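Local atomic coordinates of putative cytochrome P450 154A1 (Streptomyces coelicolor, PDB entry 1ODO), a protein that belongs to the cytochrome P450 family of heme proteins and here holds a heme whose iron is bound by 4-phenyl-1H-imidazole. Residues L52-D57 with F347-H352; L148-I153 with A242-T247; P262-L267 with F335-T340; R284-V289 with A322-D327. All blocks are in the same frame, centred on the assembly; numbering follows the deposited sequence. Where two conformers were deposited one is given.

Contacts 2 and 4 are buried, whereas contacts 1 and 3 are partly buried and lie nearer the surface. Contacts 1, 3 and 4 each use part of the chain between helix 319-322 and helix 357-374. Contacts 1 and 2 both touch the heme, contact 1 from the loop 347-352 and contact 2 from the broken helix at 242-247, and Ala288 of contact 4 touches it too. Contact 2 is mainly apolar and reaches contact 4 where the backbone of Thr246 packs on Ala288. Contacts 3 and 4 rely on side chains that bond to backbone groups. They meet at Arg339 and Arg284, both paired with Glu281. Contact 1 combines aliphatic packing with one water bridge.

Contact 1 (L52-D57 with F347-H352); sequences LLTSSD and FGHGVH. With HEM (protoporphyrin IX containing Fe), chain B.
The turn at Leu53 and Thr54 comes up against the backbone of His349 and Gly350, with the CA atoms of Thr54 and Gly350 5.6 Å apart. The second segment opens the heme-binding loop of the P450 fold, with the FGxGxHxC signature. In the family, the cysteine that ligates the iron ends this signature; here it is probably Cys354. The first segment is a type I turn from Leu52 to Ser55, just after helix 46-52. Leu53 and His349 carry the packing. Leu53 CB lies 3.5 Å from His349 O, and its CD1 branch meets His349 CB at 3.9 Å. The methyl CG2 of Thr54 comes 3.6 Å from His349 ND1, obliquely to the ring. The imidazole swings out to that methyl because His349 CG is anti to its backbone N (chi1 -176°). The hydroxyl of Thr54 turns back instead to Lys50 O and Gln51 O of the helix before it. One water ties the two backbones, donating to Leu53 O at 2.8 Å and accepting from Val351 N. Gly348 and Gly350 both have positive phi, in backbone regions that suit glycine. Phe347 and His352 face the heme. The Phe347 ring lies on the opposite side of the porphyrin from the 4-phenyl-1H-imidazole, with CE2 3.6 Å from heme C3C. The His352 ring also meets that of His95, the planes inclined. His352 ND1 donates a nearly straight bond, 2.8 Å and 167°, to heme O1A, which lies in the plane of the ring.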
# COMPACT_ATOMS: atom_id res chain seq x y z
N LEU A 52 -16.71 -10.26 5.26
CA LEU A 52 -15.61 -10.94 5.93
C LEU A 52 -14.75 -9.96 6.72
O LEU A 52 -14.31 -10.26 7.83
CB LEU A 52 -14.74 -11.68 4.92
CG LEU A 52 -15.43 -12.86 4.20
CD1 LEU A 52 -14.53 -13.37 3.09
CD2 LEU A 52 -15.74 -13.97 5.21
N LEU A 53 -14.53 -8.78 6.15
CA LEU A 53 -13.72 -7.74 6.79
C LEU A 53 -14.37 -7.05 7.99
O LEU A 53 -13.73 -6.22 8.65
CB LEU A 53 -13.33 -6.69 5.75
CG LEU A 53 -12.42 -7.17 4.60
CD1 LEU A 53 -12.23 -6.06 3.57
CD2 LEU A 53 -11.08 -7.58 5.18
N THR A 54 -15.62 -7.38 8.29
CA THR A 54 -16.32 -6.78 9.43
C THR A 54 -16.89 -7.85 10.36
O THR A 54 -17.60 -7.54 11.31
CB THR A 54 -17.48 -5.86 8.97
OG1 THR A 54 -18.36 -6.59 8.10
CG2 THR A 54 -16.94 -4.64 8.25
N SER A 55 -16.56 -9.10 10.08
CA SER A 55 -17.05 -10.21 10.89
C SER A 55 -16.13 -10.59 12.03
O SER A 55 -14.90 -10.55 11.90
CB SER A 55 -17.27 -11.44 10.02
OG SER A 55 -17.56 -12.57 10.83
N SER A 56 -16.73 -10.97 13.15
CA SER A 56 -15.97 -11.36 14.32
C SER A 56 -15.34 -12.73 14.06
O SER A 56 -14.41 -13.14 14.76
CB SER A 56 -16.90 -11.46 15.53
OG SER A 56 -16.18 -11.86 16.68
N ASP A 57 -15.84 -13.42 13.04
CA ASP A 57 -15.32 -14.75 12.69
C ASP A 57 -14.11 -14.77 11.76
O ASP A 57 -13.68 -15.84 11.33
CB ASP A 57 -16.43 -15.60 12.09
CG ASP A 57 -17.61 -15.76 13.03
OD1 ASP A 57 -17.37 -15.99 14.23
OD2 ASP A 57 -18.76 -15.67 12.56
N PHE A 347 -8.01 0.76 0.24
CA PHE A 347 -7.58 0.93 1.63
C PHE A 347 -8.19 -0.09 2.58
O PHE A 347 -8.01 -0.00 3.80
CB PHE A 347 -7.95 2.32 2.13
CG PHE A 347 -7.20 3.44 1.46
CD1 PHE A 347 -7.89 4.48 0.85
CD2 PHE A 347 -5.81 3.48 1.50
CE1 PHE A 347 -7.20 5.55 0.28
CE2 PHE A 347 -5.11 4.54 0.94
CZ PHE A 347 -5.81 5.58 0.32
N GLY A 348 -8.92 -1.06 2.05
CA GLY A 348 -9.54 -2.04 2.91
C GLY A 348 -10.93 -1.60 3.33
O GLY A 348 -11.53 -0.72 2.70
N HIS A 349 -11.43 -2.19 4.40
CA HIS A 349 -12.76 -1.85 4.90
C HIS A 349 -12.87 -2.33 6.33
O HIS A 349 -12.39 -3.41 6.65
CB HIS A 349 -13.81 -2.57 4.03
CG HIS A 349 -15.23 -2.24 4.38
ND1 HIS A 349 -16.05 -3.12 5.06
CD2 HIS A 349 -15.97 -1.14 4.14
CE1 HIS A 349 -17.24 -2.57 5.21
NE2 HIS A 349 -17.22 -1.37 4.66
N GLY A 350 -13.48 -1.54 7.20
CA GLY A 350 -13.60 -1.96 8.58
C GLY A 350 -12.57 -1.38 9.53
O GLY A 350 -11.97 -0.35 9.26
N VAL A 351 -12.37 -2.07 10.65
CA VAL A 351 -11.42 -1.64 11.67
C VAL A 351 -9.97 -1.52 11.24
O VAL A 351 -9.22 -0.73 11.80
CB VAL A 351 -11.50 -2.54 12.93
CG1 VAL A 351 -12.89 -2.46 13.52
CG2 VAL A 351 -11.14 -3.97 12.59
N HIS A 352 -9.57 -2.30 10.23
CA HIS A 352 -8.20 -2.26 9.73
C HIS A 352 -8.01 -1.27 8.58
O HIS A 352 -6.91 -1.14 8.04
CB HIS A 352 -7.78 -3.66 9.27
CG HIS A 352 -7.64 -4.66 10.38
ND1 HIS A 352 -6.49 -4.79 11.13
CD2 HIS A 352 -8.51 -5.58 10.86
CE1 HIS A 352 -6.66 -5.75 12.02
NE2 HIS A 352 -7.88 -6.24 11.88
CHA HEM B . -3.20 -0.94 6.30
CHB HEM B . -0.49 2.93 7.23
CHC HEM B . -0.66 4.18 2.57
CHD HEM B . -3.34 0.31 1.66
C1A HEM B . -2.47 0.00 6.98
C2A HEM B . -2.18 -0.00 8.42
C3A HEM B . -1.42 1.07 8.68
C4A HEM B . -1.21 1.78 7.42
CMA HEM B . -0.85 1.51 10.03
CAA HEM B . -2.69 -1.08 9.40
CBA HEM B . -4.12 -0.76 9.87
CGA HEM B . -4.73 -1.77 10.84
O1A HEM B . -4.42 -3.00 10.65
O2A HEM B . -5.48 -1.35 11.72
C1B HEM B . -0.29 3.60 6.06
C2B HEM B . 0.50 4.82 5.93
C3B HEM B . 0.46 5.18 4.62
C4B HEM B . -0.35 4.20 3.93
CMB HEM B . 1.23 5.51 7.10
CAB HEM B . 1.13 6.38 3.92
CBB HEM B . 0.59 7.75 4.37
C1C HEM B . -1.42 3.23 1.92
C2C HEM B . -1.70 3.25 0.47
C3C HEM B . -2.45 2.16 0.21
C4C HEM B . -2.64 1.47 1.47
CMC HEM B . -1.18 4.36 -0.49
CAC HEM B . -3.05 1.63 -1.12
CBC HEM B . -3.77 2.64 -2.01
C1D HEM B . -3.54 -0.38 2.82
C2D HEM B . -4.28 -1.62 2.96
C3D HEM B . -4.23 -1.97 4.26
C4D HEM B . -3.48 -0.95 4.95
CMD HEM B . -4.96 -2.36 1.79
CAD HEM B . -4.84 -3.24 4.87
CBD HEM B . -6.37 -3.34 4.96
CGD HEM B . -6.69 -4.70 5.53
O1D HEM B . -7.21 -5.55 4.79
O2D HEM B . -6.37 -4.89 6.73
NA HEM B . -1.87 1.10 6.41
NB HEM B . -0.79 3.24 4.81
NC HEM B . -2.01 2.13 2.50
ND HEM B . -3.04 0.02 4.06
FE HEM B . -1.95 1.62 4.44
O HOH W 1 -14.12 -4.43 10.71

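Contact 2 (L148-I153 with A242-T247); sequences LPIAVI and AGYETT. With HEM (protoporphyrin IX containing Fe), chain B; PIM (4-phenyl-1H-imidazole), chain C.
Ile150 crosses the ring of Tyr244 at about a right angle and lies along one face of it. From CB, the chain divides into CG1 and CG2. CG1 sits over the face, 3.9 Å from the ring centroid and 20° off the normal, a CH-pi contact. CD1 continues on the same side of the ring, out past its rim, and meets Tyr244 CD2 at 3.7 Å. The other branch, CG2, is anti to the backbone N and reaches toward the phenol end, 3.8 Å from Tyr244 CZ. The Tyr244 hydroxyl is bonded to Arg164 O. A water also donates to that OH and to Ile150 O, so it links the ring to the backbone of helix 147-157. Ile153 CG2 approaches the ring at CE1, obliquely. The helix carrying Tyr244, 229-244, is the long P450 helix that crosses the heme, and its sequence Ala242-Gly243-Tyr244-Glu245-Thr246 fits the family signature (A/G)GX(D/E)T. The helix breaks there: Glu245 leaves helical angles, and a new helix starts at Thr247. Gly243 faces helix 147-157. Its CA is 3.9 Å from Ile153 CB, and its carbonyl O is 3.2 Å from Pro149 CB. Past the break, Pro149 CG packs on the methyl CG2 of Thr247. Away from helix 147-157, the broken helix faces the heme. Ala242 CB lies 3.5 Å from heme C1B, and on this same heme face N3 of 4-phenyl-1H-imidazole binds the iron at 2.3 Å.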
# COMPACT_ATOMS: atom_id res chain seq x y z
N LEU A 148 8.80 11.90 -2.32
CA LEU A 148 7.76 12.60 -1.57
C LEU A 148 7.26 11.84 -0.34
O LEU A 148 7.31 12.37 0.78
CB LEU A 148 6.57 12.95 -2.47
CG LEU A 148 5.38 13.62 -1.78
CD1 LEU A 148 5.82 14.89 -1.04
CD2 LEU A 148 4.32 13.95 -2.82
N PRO A 149 6.78 10.59 -0.51
CA PRO A 149 6.30 9.82 0.63
C PRO A 149 7.37 9.63 1.71
O PRO A 149 7.08 9.58 2.90
CB PRO A 149 5.88 8.48 0.00
CG PRO A 149 5.51 8.86 -1.41
CD PRO A 149 6.62 9.84 -1.77
N ILE A 150 8.63 9.52 1.28
CA ILE A 150 9.74 9.35 2.21
C ILE A 150 9.92 10.61 3.04
O ILE A 150 10.14 10.54 4.25
CB ILE A 150 11.05 9.01 1.45
CG1 ILE A 150 10.95 7.60 0.86
CG2 ILE A 150 12.26 9.12 2.38
CD1 ILE A 150 12.13 7.18 0.01
N ALA A 151 9.82 11.77 2.40
CA ALA A 151 9.97 13.04 3.09
C ALA A 151 8.84 13.23 4.10
O ALA A 151 9.06 13.72 5.21
CB ALA A 151 9.98 14.19 2.09
N VAL A 152 7.63 12.83 3.72
CA VAL A 152 6.48 12.96 4.59
C VAL A 152 6.56 12.04 5.81
O VAL A 152 6.39 12.48 6.95
CB VAL A 152 5.16 12.66 3.83
CG1 VAL A 152 3.98 12.71 4.79
CG2 VAL A 152 4.98 13.68 2.71
N ILE A 153 6.83 10.76 5.57
CA ILE A 153 6.93 9.82 6.67
C ILE A 153 8.13 10.14 7.56
O ILE A 153 8.08 9.95 8.77
CB ILE A 153 7.03 8.36 6.16
CG1 ILE A 153 6.69 7.39 7.30
CG2 ILE A 153 8.43 8.07 5.63
CD1 ILE A 153 5.26 7.52 7.79
N ALA A 242 5.14 1.39 5.32
CA ALA A 242 3.95 1.98 4.70
C ALA A 242 4.25 3.34 4.09
O ALA A 242 3.68 3.70 3.06
CB ALA A 242 2.84 2.10 5.73
N GLY A 243 5.14 4.10 4.72
CA GLY A 243 5.47 5.41 4.20
C GLY A 243 6.48 5.41 3.07
O GLY A 243 6.50 6.32 2.24
N TYR A 244 7.32 4.38 3.01
CA TYR A 244 8.34 4.27 1.96
C TYR A 244 7.95 3.59 0.65
O TYR A 244 8.60 3.80 -0.37
CB TYR A 244 9.56 3.53 2.50
CG TYR A 244 10.60 4.39 3.17
CD1 TYR A 244 10.33 5.03 4.38
CD2 TYR A 244 11.87 4.53 2.62
CE1 TYR A 244 11.31 5.79 5.02
CE2 TYR A 244 12.84 5.29 3.24
CZ TYR A 244 12.56 5.91 4.45
OH TYR A 244 13.55 6.64 5.07
N GLU A 245 6.86 2.83 0.72
CA GLU A 245 6.33 2.11 -0.42
C GLU A 245 4.83 2.40 -0.49
O GLU A 245 4.31 3.16 0.32
CB GLU A 245 6.55 0.60 -0.25
CG GLU A 245 7.80 0.09 -0.93
CD GLU A 245 7.76 0.30 -2.43
OE1 GLU A 245 6.84 -0.25 -3.07
OE2 GLU A 245 8.63 1.01 -2.96
N THR A 246 4.17 1.80 -1.47
CA THR A 246 2.73 1.98 -1.66
C THR A 246 2.28 3.35 -2.17
O THR A 246 1.77 3.43 -3.28
CB THR A 246 1.97 1.63 -0.37
OG1 THR A 246 2.73 0.67 0.39
CG2 THR A 246 0.63 1.00 -0.71
N THR A 247 2.43 4.42 -1.39
CA THR A 247 1.99 5.71 -1.93
C THR A 247 2.69 6.01 -3.26
O THR A 247 2.11 6.61 -4.16
CB THR A 247 2.23 6.88 -0.95
OG1 THR A 247 1.50 6.64 0.26
CG2 THR A 247 1.73 8.19 -1.56
CHA HEM B . -3.20 -0.94 6.30
CHB HEM B . -0.49 2.93 7.23
CHC HEM B . -0.66 4.18 2.57
CHD HEM B . -3.34 0.31 1.66
C1A HEM B . -2.47 0.00 6.98
C2A HEM B . -2.18 -0.00 8.42
C3A HEM B . -1.42 1.07 8.68
C4A HEM B . -1.21 1.78 7.42
CMA HEM B . -0.85 1.51 10.03
CAA HEM B . -2.69 -1.08 9.40
CBA HEM B . -4.12 -0.76 9.87
CGA HEM B . -4.73 -1.77 10.84
O1A HEM B . -4.42 -3.00 10.65
O2A HEM B . -5.48 -1.35 11.72
C1B HEM B . -0.29 3.60 6.06
C2B HEM B . 0.50 4.82 5.93
C3B HEM B . 0.46 5.18 4.62
C4B HEM B . -0.35 4.20 3.93
CMB HEM B . 1.23 5.51 7.10
CAB HEM B . 1.13 6.38 3.92
CBB HEM B . 0.59 7.75 4.37
C1C HEM B . -1.42 3.23 1.92
C2C HEM B . -1.70 3.25 0.47
C3C HEM B . -2.45 2.16 0.21
C4C HEM B . -2.64 1.47 1.47
CMC HEM B . -1.18 4.36 -0.49
CAC HEM B . -3.05 1.63 -1.12
CBC HEM B . -3.77 2.64 -2.01
C1D HEM B . -3.54 -0.38 2.82
C2D HEM B . -4.28 -1.62 2.96
C3D HEM B . -4.23 -1.97 4.26
C4D HEM B . -3.48 -0.95 4.95
CMD HEM B . -4.96 -2.36 1.79
CAD HEM B . -4.84 -3.24 4.87
CBD HEM B . -6.37 -3.34 4.96
CGD HEM B . -6.69 -4.70 5.53
O1D HEM B . -7.21 -5.55 4.79
O2D HEM B . -6.37 -4.89 6.73
NA HEM B . -1.87 1.10 6.41
NB HEM B . -0.79 3.24 4.81
NC HEM B . -2.01 2.13 2.50
ND HEM B . -3.04 0.02 4.06
FE HEM B . -1.95 1.62 4.44
N1 PIM C . 1.77 -0.43 3.33
C2 PIM C . 0.80 0.55 3.17
N3 PIM C . -0.05 0.41 4.06
C4 PIM C . 0.26 -0.61 4.84
C5 PIM C . 1.40 -1.15 4.40
C6 PIM C . 2.20 -2.32 4.93
C7 PIM C . 3.62 -2.32 4.71
C8 PIM C . 4.39 -3.44 5.20
C9 PIM C . 3.72 -4.48 5.89
C10 PIM C . 2.32 -4.46 6.11
C11 PIM C . 1.58 -3.35 5.60
O HOH W 2 12.04 8.95 6.02

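Contact 3 (P262-L267 with F335-T340); sequences PDQLAL and FDATRT
Gln264 and Phe335 cross obliquely, the amide and ring planes turned 76° apart. The segment 335-340 belongs to the loop that supplies the second arginine of the P450 Glu-Arg-Arg triad: Arg339 forms a salt bridge with Glu281 of helix 275-285. Gln264 reaches out from helix 262-270, its chain folded about the CB-CG bond (chi2 -60°), and this brings the amide to the ring edge. OE1 lies near the plane of the Phe335 ring, 3.4 Å from CD2. The same oxygen accepts a straight bond from Ala337 N, 2.9 Å and 169°, the donor slightly tilted from the carbonyl plane. A water accepts from Gln264 NE2 and donates to Asp336 OD1, so both ends of the amide are tied to the loop. Leu267 crosses Thr338 at about a right angle, CD1 to CG2 3.5 Å. Within the type I turn from Asp336 to Arg339, Asp336 forms an Asx turn. Its OD1 takes Thr338 N at 2.9 Å, from above the carboxylate plane, and Thr338 OG1 at 2.6 Å, on the syn lone pair.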
# COMPACT_ATOMS: atom_id res chain seq x y z
N PRO A 262 -5.48 11.31 -22.05
CA PRO A 262 -5.62 12.77 -22.10
C PRO A 262 -7.01 13.32 -21.80
O PRO A 262 -7.13 14.43 -21.28
CB PRO A 262 -5.15 13.10 -23.52
CG PRO A 262 -5.48 11.86 -24.29
CD PRO A 262 -5.02 10.78 -23.34
N ASP A 263 -8.05 12.56 -22.11
CA ASP A 263 -9.41 13.02 -21.85
C ASP A 263 -9.62 13.26 -20.37
O ASP A 263 -10.35 14.16 -19.97
CB ASP A 263 -10.43 11.99 -22.34
CG ASP A 263 -10.62 12.02 -23.84
OD1 ASP A 263 -11.42 11.20 -24.35
OD2 ASP A 263 -9.99 12.86 -24.52
N GLN A 264 -8.99 12.44 -19.54
CA GLN A 264 -9.13 12.58 -18.10
C GLN A 264 -8.46 13.86 -17.59
O GLN A 264 -8.98 14.53 -16.70
CB GLN A 264 -8.56 11.35 -17.39
CG GLN A 264 -9.26 10.04 -17.79
CD GLN A 264 -10.75 10.06 -17.48
OE1 GLN A 264 -11.15 10.12 -16.32
NE2 GLN A 264 -11.58 10.00 -18.52
N LEU A 265 -7.30 14.19 -18.16
CA LEU A 265 -6.60 15.40 -17.74
C LEU A 265 -7.44 16.61 -18.16
O LEU A 265 -7.56 17.59 -17.43
CB LEU A 265 -5.22 15.48 -18.40
CG LEU A 265 -4.36 16.70 -18.06
CD1 LEU A 265 -4.23 16.87 -16.56
CD2 LEU A 265 -3.00 16.54 -18.71
N ALA A 266 -8.04 16.52 -19.35
CA ALA A 266 -8.87 17.59 -19.87
C ALA A 266 -10.07 17.81 -18.95
O ALA A 266 -10.51 18.94 -18.74
CB ALA A 266 -9.35 17.25 -21.29
N LEU A 267 -10.61 16.73 -18.39
CA LEU A 267 -11.76 16.84 -17.49
C LEU A 267 -11.35 17.67 -16.28
O LEU A 267 -12.15 18.45 -15.74
CB LEU A 267 -12.24 15.46 -17.03
CG LEU A 267 -12.96 14.62 -18.08
CD1 LEU A 267 -13.20 13.22 -17.53
CD2 LEU A 267 -14.28 15.29 -18.47
N PHE A 335 -11.12 3.56 -17.00
CA PHE A 335 -10.82 4.62 -16.03
C PHE A 335 -11.76 5.77 -16.38
O PHE A 335 -11.76 6.25 -17.51
CB PHE A 335 -9.36 5.07 -16.15
CG PHE A 335 -8.95 6.08 -15.11
CD1 PHE A 335 -8.17 5.70 -14.03
CD2 PHE A 335 -9.35 7.41 -15.22
CE1 PHE A 335 -7.78 6.62 -13.05
CE2 PHE A 335 -8.97 8.35 -14.25
CZ PHE A 335 -8.19 7.96 -13.17
N ASP A 336 -12.55 6.20 -15.41
CA ASP A 336 -13.50 7.30 -15.61
C ASP A 336 -13.61 8.10 -14.31
O ASP A 336 -14.28 7.68 -13.38
CB ASP A 336 -14.86 6.72 -16.02
CG ASP A 336 -15.96 7.78 -16.08
OD1 ASP A 336 -15.65 8.98 -16.12
OD2 ASP A 336 -17.14 7.38 -16.10
N ALA A 337 -12.94 9.25 -14.26
CA ALA A 337 -12.97 10.09 -13.07
C ALA A 337 -14.31 10.79 -12.82
O ALA A 337 -14.49 11.43 -11.78
CB ALA A 337 -11.84 11.13 -13.14
N THR A 338 -15.25 10.68 -13.76
CA THR A 338 -16.56 11.31 -13.60
C THR A 338 -17.56 10.40 -12.88
O THR A 338 -18.67 10.82 -12.58
CB THR A 338 -17.18 11.72 -14.95
OG1 THR A 338 -17.64 10.55 -15.64
CG2 THR A 338 -16.16 12.44 -15.83
N ARG A 339 -17.16 9.15 -12.60
CA ARG A 339 -18.05 8.21 -11.92
C ARG A 339 -18.78 8.78 -10.72
O ARG A 339 -18.19 9.43 -9.86
CB ARG A 339 -17.27 6.98 -11.44
CG ARG A 339 -16.86 6.02 -12.53
CD ARG A 339 -15.97 4.92 -11.98
NE ARG A 339 -15.43 4.10 -13.06
CZ ARG A 339 -16.11 3.16 -13.70
NH1 ARG A 339 -17.37 2.90 -13.37
NH2 ARG A 339 -15.54 2.50 -14.69
N THR A 340 -20.08 8.51 -10.65
CA THR A 340 -20.89 8.99 -9.54
C THR A 340 -20.59 8.12 -8.32
O THR A 340 -20.52 8.60 -7.19
CB THR A 340 -22.40 8.91 -9.86
OG1 THR A 340 -22.71 9.83 -10.92
CG2 THR A 340 -23.23 9.26 -8.64
O HOH W 3 -14.48 9.73 -18.41

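Contact 4 (R284-V289 with A322-D327); sequences RHEPAV and ANRHPD
NH2 of Arg324 sits over one face of the His285 ring, 3.1 Å above its plane and over its centre. CD2 of His285 lies over a face of the guanidinium, the two planes 30° apart. At the edge of that guanidinium, in its plane, lies His285 O. Arg324 grips His285 O side-on with two nitrogens, NH2 at 2.9 Å and NE at 3.1 Å. The extended run of Arg324 from CG to NE carries the group across to it. The remaining nitrogen, NH1, makes a salt bridge with Asp333, and NE2 of His285 is bonded to Asp333 O. A salt bridge from Arg324 NH2 to Glu286 OE2 is less sure, because the place of OE2 is doubtful; Glu286 OE1 is bonded to His17. Arg284 belongs to the ExxR motif at the end of helix 275-285, pairing through NE with Glu281. Its guanidinium has Asn323 O at its edge, in its plane. NH1 donates to Asn323 O at 3.1 Å, from above the carbonyl plane. A turn about the CG-CD bond (chi3 71°) brings the group to this carbonyl. Asn323 points the other way along Arg284, and its ND2 gives a weak bond of 3.2 Å to Arg284 O. The helix ends here, so side chains take up the carbonyls of Arg284 and His285. Asn323 OD1 is held by Leu345 N, and Pro287 CG rests 3.7 Å from Asn323 ND2.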
# COMPACT_ATOMS: atom_id res chain seq x y z
N ARG A 284 -9.26 3.01 -7.37
CA ARG A 284 -10.17 1.94 -7.75
C ARG A 284 -9.63 1.12 -8.92
O ARG A 284 -9.56 -0.11 -8.85
CB ARG A 284 -11.54 2.51 -8.15
CG ARG A 284 -12.59 1.43 -8.49
CD ARG A 284 -13.79 2.03 -9.24
NE ARG A 284 -13.42 2.41 -10.60
CZ ARG A 284 -13.24 1.54 -11.59
NH1 ARG A 284 -13.40 0.24 -11.38
NH2 ARG A 284 -12.86 1.97 -12.79
N HIS A 285 -9.25 1.82 -9.98
CA HIS A 285 -8.72 1.23 -11.21
C HIS A 285 -7.34 0.57 -11.13
O HIS A 285 -7.11 -0.48 -11.74
CB HIS A 285 -8.74 2.30 -12.31
CG HIS A 285 -8.60 1.77 -13.70
ND1 HIS A 285 -7.45 1.94 -14.45
CD2 HIS A 285 -9.47 1.09 -14.49
CE1 HIS A 285 -7.62 1.38 -15.64
NE2 HIS A 285 -8.84 0.86 -15.69
N GLU A 286 -6.41 1.20 -10.42
CA GLU A 286 -5.07 0.64 -10.28
C GLU A 286 -4.54 0.87 -8.87
O GLU A 286 -3.60 1.64 -8.66
CB GLU A 286 -4.12 1.28 -11.30
CG GLU A 286 -4.48 1.00 -12.75
CD GLU A 286 -4.26 -0.45 -13.16
OE1 GLU A 286 -3.96 -1.30 -12.29
OE2 GLU A 286 -4.38 -0.74 -14.37
N PRO A 287 -5.14 0.20 -7.88
CA PRO A 287 -4.73 0.33 -6.47
C PRO A 287 -3.29 -0.15 -6.27
O PRO A 287 -2.84 -1.05 -6.97
CB PRO A 287 -5.76 -0.53 -5.73
CG PRO A 287 -6.12 -1.57 -6.74
CD PRO A 287 -6.24 -0.77 -8.02
N ALA A 288 -2.60 0.45 -5.31
CA ALA A 288 -1.21 0.10 -5.01
C ALA A 288 -0.98 -1.29 -4.41
O ALA A 288 0.09 -1.88 -4.59
CB ALA A 288 -0.58 1.16 -4.10
N VAL A 289 -1.98 -1.81 -3.69
CA VAL A 289 -1.88 -3.13 -3.07
C VAL A 289 -2.94 -4.02 -3.70
O VAL A 289 -4.14 -3.83 -3.48
CB VAL A 289 -2.10 -3.04 -1.55
CG1 VAL A 289 -2.09 -4.43 -0.93
CG2 VAL A 289 -1.01 -2.17 -0.93
N ALA A 322 -11.34 -7.06 -6.99
CA ALA A 322 -12.64 -6.69 -6.44
C ALA A 322 -13.08 -5.30 -6.89
O ALA A 322 -14.26 -5.07 -7.14
CB ALA A 322 -12.59 -6.76 -4.91
N ASN A 323 -12.12 -4.38 -6.99
CA ASN A 323 -12.44 -3.02 -7.41
C ASN A 323 -13.00 -2.98 -8.83
O ASN A 323 -13.62 -2.00 -9.23
CB ASN A 323 -11.20 -2.12 -7.35
CG ASN A 323 -10.84 -1.70 -5.94
OD1 ASN A 323 -11.59 -1.93 -4.99
ND2 ASN A 323 -9.68 -1.07 -5.79
N ARG A 324 -12.77 -4.05 -9.59
CA ARG A 324 -13.25 -4.14 -10.96
C ARG A 324 -14.38 -5.16 -11.14
O ARG A 324 -14.68 -5.57 -12.26
CB ARG A 324 -12.09 -4.50 -11.90
CG ARG A 324 -11.09 -3.35 -12.11
CD ARG A 324 -9.74 -3.89 -12.58
NE ARG A 324 -8.76 -2.85 -12.91
CZ ARG A 324 -8.42 -2.52 -14.16
NH1 ARG A 324 -8.98 -3.15 -15.18
NH2 ARG A 324 -7.49 -1.60 -14.38
N HIS A 325 -14.99 -5.55 -10.03
CA HIS A 325 -16.09 -6.52 -10.08
C HIS A 325 -17.27 -5.89 -10.81
O HIS A 325 -17.73 -4.81 -10.45
CB HIS A 325 -16.47 -6.93 -8.65
CG HIS A 325 -17.33 -8.16 -8.59
ND1 HIS A 325 -18.66 -8.15 -8.94
CD2 HIS A 325 -17.04 -9.42 -8.21
CE1 HIS A 325 -19.16 -9.37 -8.78
NE2 HIS A 325 -18.20 -10.16 -8.34
N PRO A 326 -17.77 -6.57 -11.86
CA PRO A 326 -18.89 -6.10 -12.68
C PRO A 326 -20.23 -5.80 -12.01
O PRO A 326 -21.07 -5.11 -12.58
CB PRO A 326 -18.99 -7.17 -13.77
CG PRO A 326 -18.55 -8.41 -13.06
CD PRO A 326 -17.35 -7.92 -12.28
N ASP A 327 -20.45 -6.33 -10.81
CA ASP A 327 -21.71 -6.07 -10.12
C ASP A 327 -21.56 -4.84 -9.23
O ASP A 327 -22.53 -4.33 -8.68
CB ASP A 327 -22.16 -7.28 -9.29
CG ASP A 327 -23.29 -8.05 -9.96
OD1 ASP A 327 -23.29 -8.16 -11.20
OD2 ASP A 327 -24.18 -8.57 -9.24